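Local coordinates for protein glutamate--cysteine ligase GshA (Methylobacillus flagellatus KT, PDB 3K1T) that probably acts as a ligase that joins glutamate to cysteine, a step on the way to glutathione, at residues L57-T62 and R410-A415; A201-R206 and I418-T423; L243-R248 and S323-Q328. All blocks are in the same frame, centred on the assembly; numbering follows the deposited sequence.

From the N terminus, the chain first lays down strand 57-63 of the large antiparallel sheet. Much later it reaches the loop around 201-206, then the turn at 243-248. Interaction 3 closes first, when 323-328 comes back to that turn with 74 residues between. Helix 398-421 then closes both longer loops: 410-415 returns to 57-62 (interaction 1, 347 residues between) and 418-423 to 201-206 (interaction 2, 211 between). These two cross, and interaction 3 falls within both. Interactions 1 and 2, centres about 17 Å apart, tie one helix to a sheet and to a surface loop; interaction 3 stays within the four-stranded sheet region.

Interaction 1 of 3, residues L57-T62 and R410-A415; sequences LAPVDT and RLALLA
Helix-on-sheet packing brings A412 of helix 398-421 down between P59 and T62 of strand 57-63, a strand of the large antiparallel sheet. A412 is the one residue of 410-415 that touches the strand segment, and its small methyl lets the backbones come close, with P59 CA 6.7 Å from A412 CA. Its CB meets the proline ring alongside, 3.9 Å from P59 CB and 4.1 Å from P59 CG. From the threonine end the same methyl is approached by a hydroxyl, T62 OG1 lying 3.9 Å from A412 CB.

P59 and T62 are three residues apart, yet both point toward the helix. A classic beta bulge explains this: V60 and D61 together face D49 of strand 45-52, V60 carries a psi of only -7°, and the extra residue returns T62 to the side of P59. T62 OG1 stands beside its own backbone N (chi1 -59°), which puts it 3.0 Å from the oxygen of a water. That water donates to A412 O at 2.7 Å, a polar link running past the apolar touch. The strand end thus holds the helix backbone through a water-mediated link as well as by the methyl.

Other neighbours surround the contact. Y215 and H211 of helix 210-226 touch P59 and T62 respectively, and V408 and A416, a turn before and after A412, do so respectively too. Further round the helix, L414 packs on W32 and Q36 of helix 26-40, and L411 on W32 and F33 and also on V218 and F222 of helix 210-226; R410 pairs with E30 and lies against F33. The contact is plain helix-on-sheet packing, helix 398-421 lying on the antiparallel sheet beside a classic beta bulge.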
ATOM      1  N   LEU A  57     -15.627  -1.079  22.653  1.00 12.25           N
ATOM      2  CA  LEU A  57     -14.453  -0.662  21.895  1.00 11.83           C
ATOM      3  C   LEU A  57     -14.858   0.551  21.039  1.00 12.44           C
ATOM      4  O   LEU A  57     -15.610   0.403  20.098  1.00 12.80           O
ATOM      5  CB  LEU A  57     -13.906  -1.799  21.019  1.00 12.05           C
ATOM      6  CG  LEU A  57     -12.703  -1.433  20.147  1.00 11.43           C
ATOM      7  CD1 LEU A  57     -11.446  -1.025  20.977  1.00 11.08           C
ATOM      8  CD2 LEU A  57     -12.415  -2.616  19.167  1.00 12.09           C
ATOM      9  N   ALA A  58     -14.392   1.739  21.411  1.00 11.67           N
ATOM     10  CA  ALA A  58     -14.935   2.975  20.855  1.00 12.03           C
ATOM     11  C   ALA A  58     -13.850   3.996  20.556  1.00 12.17           C
ATOM     12  O   ALA A  58     -12.828   4.074  21.252  1.00 12.03           O
ATOM     13  CB  ALA A  58     -16.053   3.595  21.810  1.00 11.20           C
ATOM     14  N   PRO A  59     -14.053   4.767  19.490  1.00 12.09           N
ATOM     15  CA  PRO A  59     -13.165   5.885  19.245  1.00 12.76           C
ATOM     16  C   PRO A  59     -13.477   7.065  20.152  1.00 13.43           C
ATOM     17  O   PRO A  59     -14.662   7.362  20.418  1.00 14.16           O
ATOM     18  CB  PRO A  59     -13.436   6.227  17.770  1.00 12.34           C
ATOM     19  CG  PRO A  59     -14.899   5.901  17.600  1.00 12.74           C
ATOM     20  CD  PRO A  59     -15.170   4.713  18.516  1.00 11.77           C
ATOM     21  N   VAL A  60     -12.426   7.722  20.629  1.00 12.90           N
ATOM     22  CA  VAL A  60     -12.559   8.856  21.527  1.00 14.02           C
ATOM     23  C   VAL A  60     -11.932  10.152  21.021  1.00 14.40           C
ATOM     24  O   VAL A  60     -12.093  11.197  21.678  1.00 15.47           O
ATOM     25  CB  VAL A  60     -12.022   8.548  22.928  1.00 14.82           C
ATOM     26  CG1 VAL A  60     -12.826   7.391  23.571  1.00 14.71           C
ATOM     27  CG2 VAL A  60     -10.489   8.248  22.880  1.00 13.64           C
ATOM     28  N   ASP A  61     -11.202  10.100  19.898  1.00 13.46           N
ATOM     29  CA  ASP A  61     -10.671  11.305  19.242  1.00 15.43           C
ATOM     30  C   ASP A  61     -10.283  10.976  17.797  1.00 14.95           C
ATOM     31  O   ASP A  61      -9.715   9.880  17.520  1.00 15.52           O
ATOM     32  CB  ASP A  61      -9.408  11.819  19.965  1.00 15.21           C
ATOM     33  CG  ASP A  61      -8.796  13.076  19.287  1.00 21.20           C
ATOM     34  OD1 ASP A  61      -9.345  14.141  19.591  1.00 21.80           O
ATOM     35  OD2 ASP A  61      -7.795  12.980  18.482  1.00 23.18           O
ATOM     36  N   THR A  62     -10.581  11.893  16.892  1.00 14.69           N
ATOM     37  CA  THR A  62     -10.171  11.797  15.489  1.00 14.73           C
ATOM     38  C   THR A  62      -9.357  13.048  15.184  1.00 15.60           C
ATOM     39  O   THR A  62      -9.820  14.192  15.451  1.00 14.14           O
ATOM     40  CB  THR A  62     -11.359  11.717  14.556  1.00 16.15           C
ATOM     41  OG1 THR A  62     -12.141  10.559  14.906  1.00 16.31           O
ATOM     42  CG2 THR A  62     -10.914  11.567  13.071  1.00 14.40           C
ATOM     43  N   ARG A 410     -11.343   2.977  11.025  1.00 10.98           N
ATOM     44  CA  ARG A 410     -11.889   3.309   9.716  1.00 11.04           C
ATOM     45  C   ARG A 410     -13.364   3.804   9.757  1.00 11.29           C
ATOM     46  O   ARG A 410     -13.754   4.626   8.942  1.00 10.97           O
ATOM     47  CB  ARG A 410     -11.696   2.160   8.732  1.00 10.56           C
ATOM     48  CG  ARG A 410     -10.209   2.018   8.260  1.00 11.57           C
ATOM     49  CD  ARG A 410     -10.084   0.880   7.279  1.00 12.58           C
ATOM     50  NE  ARG A 410     -10.265  -0.416   7.939  1.00 12.44           N
ATOM     51  CZ  ARG A 410     -10.675  -1.537   7.314  1.00 12.48           C
ATOM     52  NH1 ARG A 410     -10.889  -1.580   5.995  1.00 12.86           N
ATOM     53  NH2 ARG A 410     -10.786  -2.654   7.985  1.00 14.33           N
ATOM     54  N   LEU A 411     -14.171   3.314  10.683  1.00 10.87           N
ATOM     55  CA  LEU A 411     -15.524   3.882  10.895  1.00 10.55           C
ATOM     56  C   LEU A 411     -15.427   5.333  11.330  1.00 11.55           C
ATOM     57  O   LEU A 411     -16.167   6.187  10.830  1.00 11.22           O
ATOM     58  CB  LEU A 411     -16.323   3.071  11.924  1.00 10.89           C
ATOM     59  CG  LEU A 411     -16.637   1.609  11.583  1.00 11.24           C
ATOM     60  CD1 LEU A 411     -17.317   0.929  12.837  1.00 12.13           C
ATOM     61  CD2 LEU A 411     -17.557   1.547  10.369  1.00 11.32           C
ATOM     62  N   ALA A 412     -14.521   5.614  12.263  1.00 12.09           N
ATOM     63  CA  ALA A 412     -14.300   7.006  12.723  1.00 12.24           C
ATOM     64  C   ALA A 412     -13.749   7.886  11.574  1.00 11.14           C
ATOM     65  O   ALA A 412     -14.126   9.044  11.430  1.00 10.91           O
ATOM     66  CB  ALA A 412     -13.359   7.027  13.937  1.00 10.41           C
ATOM     67  N   LEU A 413     -12.850   7.343  10.760  1.00 11.66           N
ATOM     68  CA  LEU A 413     -12.373   8.048   9.560  1.00 12.69           C
ATOM     69  C   LEU A 413     -13.484   8.404   8.592  1.00 12.58           C
ATOM     70  O   LEU A 413     -13.567   9.546   8.094  1.00 11.11           O
ATOM     71  CB  LEU A 413     -11.306   7.212   8.828  1.00 12.65           C
ATOM     72  CG  LEU A 413     -10.592   7.905   7.675  1.00 16.55           C
ATOM     73  CD1 LEU A 413      -9.598   8.889   8.267  1.00 15.74           C
ATOM     74  CD2 LEU A 413      -9.864   6.879   6.744  1.00 14.66           C
ATOM     75  N   LEU A 414     -14.367   7.448   8.325  1.00 12.90           N
ATOM     76  CA  LEU A 414     -15.496   7.676   7.436  1.00 13.74           C
ATOM     77  C   LEU A 414     -16.414   8.786   7.987  1.00 14.36           C
ATOM     78  O   LEU A 414     -16.829   9.716   7.250  1.00 12.67           O
ATOM     79  CB  LEU A 414     -16.291   6.357   7.270  1.00 14.16           C
ATOM     80  CG  LEU A 414     -17.555   6.411   6.422  1.00 15.84           C
ATOM     81  CD1 LEU A 414     -17.229   6.954   4.999  1.00 13.91           C
ATOM     82  CD2 LEU A 414     -18.202   5.015   6.338  1.00 13.26           C
ATOM     83  N   ALA A 415     -16.676   8.729   9.284  1.00 13.77           N
ATOM     84  CA  ALA A 415     -17.490   9.739   9.905  1.00 14.81           C
ATOM     85  C   ALA A 415     -16.882  11.147   9.757  1.00 15.34           C
ATOM     86  O   ALA A 415     -17.618  12.112   9.444  1.00 15.86           O
ATOM     87  CB  ALA A 415     -17.738   9.408  11.414  1.00 13.98           C
TER
HETATM   88  O   HOH W   1     -14.781  10.646  13.553  1.00 24.06           O

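Interaction 2 of 3, residues A201-R206 and I418-T423; sequences AGWATR and IELQET
The short 3-10 turn at W203 and A204 comes up to the C-terminal end of helix 398-421, W203 CA lying 7.9 Å from T423 CA, so that W203 and R206 reach across to L420 and E419. This is a loop packed against a helix end at the protein surface. The apolar half is a single touch, in which the far corner of the indole, W203 CZ3, meets L420 CD1 at 3.9 Å. The indole nitrogen is bonded elsewhere, to D179 O.

R206 carries the polar half. Its chi1 of 74° places CG between the backbone N and the carbonyl carbon, and the chain then extends as far as NE, laying the guanidinium over the indole with NH1 3.4 Å above the W203 ring, over its centre. NH1 also donates to W203 O at 3.0 Å, an almost straight bond (163°), which helps to hold the group's rotation; R206 N reaches the same oxygen from the opposite face of its plane. Toward the helix, R206 NE and E419 OE2 form a long salt bridge of 3.9 Å, the carboxylate standing at the guanidinium edge with the two planes 40° apart. A leucine in place of R206 would probably leave E419 without its facing charge and W203 O without its side-chain donor. E419 OE1 has a weak hydrogen bond with H211 and a hydrogen bond with a glycerol, probably from the crystallisation liquor. Between the two charged groups sits a water that accepts from R206 NH2 at 2.9 Å and donates to E419 OE2 at 2.6 Å.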
ATOM      1  N   ALA A 201     -12.576  29.377   6.023  1.00 26.62           N
ATOM      2  CA  ALA A 201     -12.939  30.284   7.130  1.00 26.26           C
ATOM      3  C   ALA A 201     -14.272  29.792   7.719  1.00 24.57           C
ATOM      4  O   ALA A 201     -15.198  29.514   6.983  1.00 24.81           O
ATOM      5  CB  ALA A 201     -13.066  31.764   6.633  1.00 25.84           C
ATOM      6  N   GLY A 202     -14.351  29.683   9.032  1.00 23.39           N
ATOM      7  CA  GLY A 202     -15.550  29.154   9.686  1.00 22.32           C
ATOM      8  C   GLY A 202     -15.205  27.819  10.347  1.00 21.32           C
ATOM      9  O   GLY A 202     -15.846  27.412  11.309  1.00 19.63           O
ATOM     10  N   TRP A 203     -14.188  27.148   9.790  1.00 20.30           N
ATOM     11  CA  TRP A 203     -13.717  25.856  10.298  1.00 19.87           C
ATOM     12  C   TRP A 203     -13.635  25.839  11.814  1.00 18.29           C
ATOM     13  O   TRP A 203     -14.189  24.954  12.466  1.00 17.35           O
ATOM     14  CB  TRP A 203     -12.329  25.573   9.699  1.00 20.62           C
ATOM     15  CG  TRP A 203     -11.504  24.586  10.449  1.00 22.43           C
ATOM     16  CD1 TRP A 203     -10.359  24.843  11.185  1.00 25.19           C
ATOM     17  CD2 TRP A 203     -11.756  23.202  10.564  1.00 21.87           C
ATOM     18  NE1 TRP A 203      -9.884  23.669  11.726  1.00 26.89           N
ATOM     19  CE2 TRP A 203     -10.725  22.651  11.356  1.00 25.74           C
ATOM     20  CE3 TRP A 203     -12.744  22.360  10.053  1.00 23.63           C
ATOM     21  CZ2 TRP A 203     -10.667  21.308  11.653  1.00 26.72           C
ATOM     22  CZ3 TRP A 203     -12.684  21.035  10.347  1.00 24.30           C
ATOM     23  CH2 TRP A 203     -11.660  20.512  11.128  1.00 26.33           C
ATOM     24  N   ALA A 204     -12.960  26.836  12.374  1.00 17.51           N
ATOM     25  CA  ALA A 204     -12.593  26.806  13.796  1.00 17.34           C
ATOM     26  C   ALA A 204     -13.774  27.084  14.742  1.00 16.95           C
ATOM     27  O   ALA A 204     -13.668  26.833  15.943  1.00 15.89           O
ATOM     28  CB  ALA A 204     -11.418  27.791  14.084  1.00 17.69           C
ATOM     29  N   THR A 205     -14.864  27.612  14.200  1.00 16.65           N
ATOM     30  CA  THR A 205     -16.060  27.888  14.995  1.00 17.55           C
ATOM     31  C   THR A 205     -17.233  27.030  14.499  1.00 17.40           C
ATOM     32  O   THR A 205     -18.389  27.337  14.765  1.00 17.42           O
ATOM     33  CB  THR A 205     -16.450  29.400  14.930  1.00 18.17           C
ATOM     34  OG1 THR A 205     -16.541  29.782  13.563  1.00 18.91           O
ATOM     35  CG2 THR A 205     -15.414  30.259  15.620  1.00 18.86           C
ATOM     36  N   ARG A 206     -16.933  25.947  13.793  1.00 17.08           N
ATOM     37  CA  ARG A 206     -17.974  25.005  13.373  1.00 17.53           C
ATOM     38  C   ARG A 206     -18.659  24.361  14.608  1.00 17.37           C
ATOM     39  O   ARG A 206     -18.146  24.420  15.737  1.00 16.26           O
ATOM     40  CB  ARG A 206     -17.359  23.914  12.498  1.00 18.44           C
ATOM     41  CG  ARG A 206     -16.525  22.872  13.298  1.00 19.30           C
ATOM     42  CD  ARG A 206     -15.690  21.931  12.421  1.00 22.08           C
ATOM     43  NE  ARG A 206     -14.908  20.981  13.253  1.00 19.28           N
ATOM     44  CZ  ARG A 206     -13.806  21.285  13.922  1.00 21.35           C
ATOM     45  NH1 ARG A 206     -13.265  22.493  13.853  1.00 20.33           N
ATOM     46  NH2 ARG A 206     -13.201  20.369  14.671  1.00 20.28           N
ATOM     47  N   ILE A 418     -17.309  12.347   6.113  1.00 20.66           N
ATOM     48  CA  ILE A 418     -18.695  12.795   5.916  1.00 22.26           C
ATOM     49  C   ILE A 418     -18.900  14.178   6.565  1.00 23.78           C
ATOM     50  O   ILE A 418     -19.380  15.125   5.897  1.00 24.26           O
ATOM     51  CB  ILE A 418     -19.711  11.744   6.423  1.00 21.79           C
ATOM     52  CG1 ILE A 418     -19.620  10.470   5.579  1.00 22.25           C
ATOM     53  CG2 ILE A 418     -21.158  12.324   6.428  1.00 23.28           C
ATOM     54  CD1 ILE A 418     -20.361   9.217   6.161  1.00 22.17           C
ATOM     55  N   GLU A 419     -18.524  14.316   7.832  1.00 25.08           N
ATOM     56  CA  GLU A 419     -18.594  15.583   8.533  1.00 27.05           C
ATOM     57  C   GLU A 419     -17.933  16.730   7.754  1.00 28.92           C
ATOM     58  O   GLU A 419     -18.533  17.799   7.612  1.00 29.46           O
ATOM     59  CB  GLU A 419     -17.927  15.454   9.899  1.00 27.27           C
ATOM     60  CG  GLU A 419     -17.910  16.689  10.809  1.00 29.17           C
ATOM     61  CD  GLU A 419     -16.898  16.564  11.990  1.00 32.09           C
ATOM     62  OE1 GLU A 419     -16.239  15.493  12.167  1.00 34.13           O
ATOM     63  OE2 GLU A 419     -16.754  17.544  12.744  1.00 33.76           O
ATOM     64  N   LEU A 420     -16.697  16.526   7.307  1.00 29.76           N
ATOM     65  CA  LEU A 420     -15.929  17.550   6.592  1.00 32.19           C
ATOM     66  C   LEU A 420     -16.585  17.895   5.236  1.00 33.50           C
ATOM     67  O   LEU A 420     -16.638  19.059   4.864  1.00 33.49           O
ATOM     68  CB  LEU A 420     -14.455  17.108   6.427  1.00 32.19           C
ATOM     69  CG  LEU A 420     -13.371  18.088   5.935  1.00 36.72           C
ATOM     70  CD1 LEU A 420     -13.083  19.188   6.970  1.00 37.60           C
ATOM     71  CD2 LEU A 420     -12.034  17.361   5.545  1.00 36.29           C
ATOM     72  N   GLN A 421     -17.118  16.906   4.524  1.00 35.76           N
ATOM     73  CA  GLN A 421     -17.835  17.166   3.271  1.00 38.80           C
ATOM     74  C   GLN A 421     -19.025  18.083   3.508  1.00 40.83           C
ATOM     75  O   GLN A 421     -19.315  18.918   2.674  1.00 40.08           O
ATOM     76  CB  GLN A 421     -18.357  15.882   2.614  1.00 38.96           C
ATOM     77  CG  GLN A 421     -17.268  15.023   2.051  1.00 42.04           C
ATOM     78  CD  GLN A 421     -17.686  14.141   0.872  1.00 45.24           C
ATOM     79  OE1 GLN A 421     -18.861  14.104   0.446  1.00 46.99           O
ATOM     80  NE2 GLN A 421     -16.696  13.428   0.325  1.00 44.46           N
ATOM     81  N   GLU A 422     -19.680  17.914   4.657  1.00 43.38           N
ATOM     82  CA  GLU A 422     -20.921  18.622   4.999  1.00 46.10           C
ATOM     83  C   GLU A 422     -20.694  20.020   5.619  1.00 48.94           C
ATOM     84  O   GLU A 422     -21.650  20.769   5.829  1.00 49.35           O
ATOM     85  CB  GLU A 422     -21.820  17.730   5.893  1.00 45.67           C
ATOM     86  CG  GLU A 422     -22.343  16.477   5.144  1.00 44.67           C
ATOM     87  CD  GLU A 422     -23.138  15.477   6.021  1.00 43.89           C
ATOM     88  OE1 GLU A 422     -23.175  15.648   7.261  1.00 42.68           O
ATOM     89  OE2 GLU A 422     -23.711  14.500   5.458  1.00 39.88           O
ATOM     90  N   THR A 423     -19.438  20.381   5.887  1.00 52.19           N
ATOM     91  CA  THR A 423     -19.068  21.798   6.063  1.00 54.63           C
ATOM     92  C   THR A 423     -18.801  22.476   4.693  1.00 56.69           C
ATOM     93  O   THR A 423     -18.651  23.699   4.629  1.00 57.91           O
ATOM     94  CB  THR A 423     -17.816  21.983   6.977  1.00 54.90           C
ATOM     95  OG1 THR A 423     -16.633  21.547   6.286  1.00 55.66           O
ATOM     96  CG2 THR A 423     -17.967  21.218   8.302  1.00 54.48           C
TER
HETATM   97  O   HOH W   2     -15.286  18.313  14.771  1.00 44.83           O

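Interaction 3 of 3, residues L243-R248 and S323-Q328; sequences LDFHAR and SEVILQ
V325 CG2 is the point on which L243 and F245 converge, and the closer and more deeply buried partner is F245. It meets the valine with the edge of its ring, F245 CZ lying 4.0 Å from V325 CG2 and CE2 4.1 Å from the same methyl, while the two side chains approach from opposite directions. V325 presents that methyl because CG1 takes the position anti to the backbone N (chi1 178°), leaving CG2 beside it. The ring is buried among further apolar neighbours: L254 of helix 251-272, M313 of helix 307-314, L305 and A284.

L243 stands slightly farther off and is partly exposed. Its side chain crosses that of V325 at about a right angle, and only L243 CD1 comes near, 4.2 Å from V325 CG2. A bound glycerol, probably from the crystallisation liquor, lies close to the leucine.

In the fold, V325 belongs to strand 324-329 of a four-stranded antiparallel sheet, where it pairs through the backbone with C240 of the outermost strand 237-241. Residues 243-248 follow that edge strand, and the chain then bends over one face of the sheet, so that L243 and F245 meet V325 from above that face before helix 251-272 begins.

F245 is itself the second residue of a type I turn, D244 to A247, whose far side, with H246 and R248, is exposed to solvent. The turn is closed by A247 N to D244 O at 3.2 Å. Inside it is an Asx turn: H246 N donates to D244 OD1 at 2.9 Å, the bond bent to 146° and meeting the oxygen from above the carboxylate plane. R248 forms a salt bridge with E251. The carbonyl oxygens of D244 and A247 each hydrogen-bond to glycerol, again probably from the liquor.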
ATOM      1  N   LEU A 243     -23.072  28.340  27.802  1.00 20.64           N
ATOM      2  CA  LEU A 243     -23.412  28.624  29.180  1.00 20.89           C
ATOM      3  C   LEU A 243     -22.364  29.571  29.733  1.00 21.05           C
ATOM      4  O   LEU A 243     -21.221  29.574  29.263  1.00 20.92           O
ATOM      5  CB  LEU A 243     -23.428  27.339  30.014  1.00 20.67           C
ATOM      6  CG  LEU A 243     -24.416  26.238  29.647  1.00 21.02           C
ATOM      7  CD1 LEU A 243     -24.190  25.072  30.568  1.00 19.70           C
ATOM      8  CD2 LEU A 243     -25.876  26.742  29.741  1.00 20.17           C
ATOM      9  N   ASP A 244     -22.777  30.367  30.714  1.00 21.51           N
ATOM     10  CA  ASP A 244     -21.885  31.214  31.498  1.00 21.72           C
ATOM     11  C   ASP A 244     -21.464  30.440  32.738  1.00 21.06           C
ATOM     12  O   ASP A 244     -22.241  30.299  33.675  1.00 20.28           O
ATOM     13  CB  ASP A 244     -22.580  32.532  31.903  1.00 22.32           C
ATOM     14  CG  ASP A 244     -21.680  33.432  32.780  1.00 25.52           C
ATOM     15  OD1 ASP A 244     -20.463  33.098  32.950  1.00 24.82           O
ATOM     16  OD2 ASP A 244     -22.205  34.447  33.315  1.00 25.34           O
ATOM     17  N   PHE A 245     -20.232  29.923  32.724  1.00 21.22           N
ATOM     18  CA  PHE A 245     -19.707  29.143  33.864  1.00 21.53           C
ATOM     19  C   PHE A 245     -19.265  30.008  35.054  1.00 22.51           C
ATOM     20  O   PHE A 245     -18.892  29.473  36.106  1.00 21.83           O
ATOM     21  CB  PHE A 245     -18.578  28.225  33.406  1.00 21.65           C
ATOM     22  CG  PHE A 245     -19.058  27.029  32.641  1.00 20.81           C
ATOM     23  CD1 PHE A 245     -19.490  25.895  33.307  1.00 22.16           C
ATOM     24  CD2 PHE A 245     -19.042  27.023  31.258  1.00 20.15           C
ATOM     25  CE1 PHE A 245     -19.903  24.772  32.607  1.00 20.78           C
ATOM     26  CE2 PHE A 245     -19.472  25.911  30.551  1.00 20.23           C
ATOM     27  CZ  PHE A 245     -19.894  24.781  31.229  1.00 20.08           C
ATOM     28  N   HIS A 246     -19.347  31.336  34.920  1.00 23.20           N
ATOM     29  CA  HIS A 246     -19.225  32.208  36.114  1.00 24.77           C
ATOM     30  C   HIS A 246     -20.546  32.560  36.776  1.00 25.53           C
ATOM     31  O   HIS A 246     -20.572  33.334  37.729  1.00 26.66           O
ATOM     32  CB  HIS A 246     -18.427  33.463  35.785  1.00 25.23           C
ATOM     33  CG  HIS A 246     -17.008  33.166  35.434  1.00 26.30           C
ATOM     34  ND1 HIS A 246     -16.084  32.750  36.378  1.00 27.71           N
ATOM     35  CD2 HIS A 246     -16.364  33.164  34.244  1.00 26.50           C
ATOM     36  CE1 HIS A 246     -14.926  32.522  35.776  1.00 26.84           C
ATOM     37  NE2 HIS A 246     -15.072  32.756  34.484  1.00 26.63           N
ATOM     38  N   ALA A 247     -21.642  31.987  36.301  1.00 25.39           N
ATOM     39  CA  ALA A 247     -22.926  32.151  36.963  1.00 25.76           C
ATOM     40  C   ALA A 247     -23.566  30.769  37.111  1.00 25.53           C
ATOM     41  O   ALA A 247     -23.006  29.775  36.648  1.00 24.60           O
ATOM     42  CB  ALA A 247     -23.823  33.077  36.154  1.00 25.71           C
ATOM     43  N   ARG A 248     -24.735  30.717  37.735  1.00 25.22           N
ATOM     44  CA  ARG A 248     -25.415  29.446  37.957  1.00 26.36           C
ATOM     45  C   ARG A 248     -26.742  29.317  37.188  1.00 26.26           C
ATOM     46  O   ARG A 248     -27.506  28.371  37.390  1.00 25.74           O
ATOM     47  CB  ARG A 248     -25.578  29.252  39.459  1.00 27.49           C
ATOM     48  CG  ARG A 248     -24.199  29.350  40.174  1.00 30.37           C
ATOM     49  CD  ARG A 248     -24.286  29.177  41.649  1.00 34.10           C
ATOM     50  NE  ARG A 248     -24.666  27.817  42.000  1.00 38.21           N
ATOM     51  CZ  ARG A 248     -24.766  27.360  43.244  1.00 42.35           C
ATOM     52  NH1 ARG A 248     -24.514  28.161  44.279  1.00 44.96           N
ATOM     53  NH2 ARG A 248     -25.119  26.099  43.459  1.00 42.88           N
ATOM     54  N   SER A 323     -19.786  28.323  23.128  1.00 15.42           N
ATOM     55  CA  SER A 323     -20.946  28.295  22.255  1.00 16.35           C
ATOM     56  C   SER A 323     -21.729  26.973  22.285  1.00 16.89           C
ATOM     57  O   SER A 323     -22.862  26.899  21.782  1.00 17.16           O
ATOM     58  CB  SER A 323     -20.536  28.613  20.828  1.00 17.04           C
ATOM     59  OG  SER A 323     -19.683  27.596  20.318  1.00 22.73           O
ATOM     60  N   GLU A 324     -21.140  25.940  22.878  1.00 16.30           N
ATOM     61  CA  GLU A 324     -21.772  24.634  22.938  1.00 15.96           C
ATOM     62  C   GLU A 324     -21.076  23.869  24.038  1.00 15.39           C
ATOM     63  O   GLU A 324     -19.874  24.030  24.243  1.00 14.99           O
ATOM     64  CB  GLU A 324     -21.609  23.844  21.627  1.00 16.70           C
ATOM     65  CG  GLU A 324     -22.406  22.504  21.607  1.00 17.80           C
ATOM     66  CD  GLU A 324     -22.332  21.746  20.248  1.00 20.91           C
ATOM     67  OE1 GLU A 324     -21.228  21.608  19.652  1.00 18.28           O
ATOM     68  OE2 GLU A 324     -23.397  21.285  19.793  1.00 19.53           O
ATOM     69  N   VAL A 325     -21.846  23.053  24.738  1.00 15.19           N
ATOM     70  CA  VAL A 325     -21.290  22.108  25.726  1.00 15.84           C
ATOM     71  C   VAL A 325     -21.696  20.722  25.261  1.00 15.72           C
ATOM     72  O   VAL A 325     -22.884  20.469  25.052  1.00 16.45           O
ATOM     73  CB  VAL A 325     -21.789  22.374  27.164  1.00 15.84           C
ATOM     74  CG1 VAL A 325     -21.231  21.341  28.141  1.00 15.08           C
ATOM     75  CG2 VAL A 325     -21.455  23.837  27.640  1.00 14.44           C
ATOM     76  N   ILE A 326     -20.701  19.853  25.075  1.00 15.83           N
ATOM     77  CA  ILE A 326     -20.931  18.474  24.671  1.00 15.89           C
ATOM     78  C   ILE A 326     -20.680  17.578  25.880  1.00 15.65           C
ATOM     79  O   ILE A 326     -19.664  17.722  26.566  1.00 15.96           O
ATOM     80  CB  ILE A 326     -19.984  18.053  23.488  1.00 17.10           C
ATOM     81  CG1 ILE A 326     -20.203  18.976  22.286  1.00 18.42           C
ATOM     82  CG2 ILE A 326     -20.269  16.570  23.074  1.00 17.65           C
ATOM     83  CD1 ILE A 326     -19.043  19.082  21.324  1.00 23.33           C
ATOM     84  N   LEU A 327     -21.639  16.697  26.146  1.00 14.88           N
ATOM     85  CA  LEU A 327     -21.531  15.718  27.213  0.50 14.78           C
ATOM     86  C   LEU A 327     -21.388  14.357  26.569  1.00 14.70           C
ATOM     87  O   LEU A 327     -22.226  13.968  25.771  1.00 15.24           O
ATOM     88  CB  LEU A 327     -22.786  15.760  28.082  0.50 14.82           C
ATOM     89  CG  LEU A 327     -23.020  17.094  28.788  0.50 15.80           C
ATOM     90  CD1 LEU A 327     -23.801  18.056  27.897  0.50 15.77           C
ATOM     91  CD2 LEU A 327     -23.739  16.871  30.138  0.50 14.94           C
ATOM     92  N   GLN A 328     -20.308  13.643  26.878  1.00 14.19           N
ATOM     93  CA  GLN A 328     -20.101  12.331  26.266  1.00 13.75           C
ATOM     94  C   GLN A 328     -19.898  11.252  27.344  1.00 12.98           C
ATOM     95  O   GLN A 328     -19.211  11.470  28.323  1.00 12.41           O
ATOM     96  CB  GLN A 328     -18.905  12.350  25.318  1.00 13.74           C
ATOM     97  CG  GLN A 328     -18.805  11.075  24.441  1.00 14.61           C
ATOM     98  CD  GLN A 328     -17.545  11.014  23.590  1.00 14.33           C
ATOM     99  OE1 GLN A 328     -16.461  11.392  24.038  1.00 13.45           O
ATOM    100  NE2 GLN A 328     -17.697  10.549  22.339  1.00 12.71           N
TER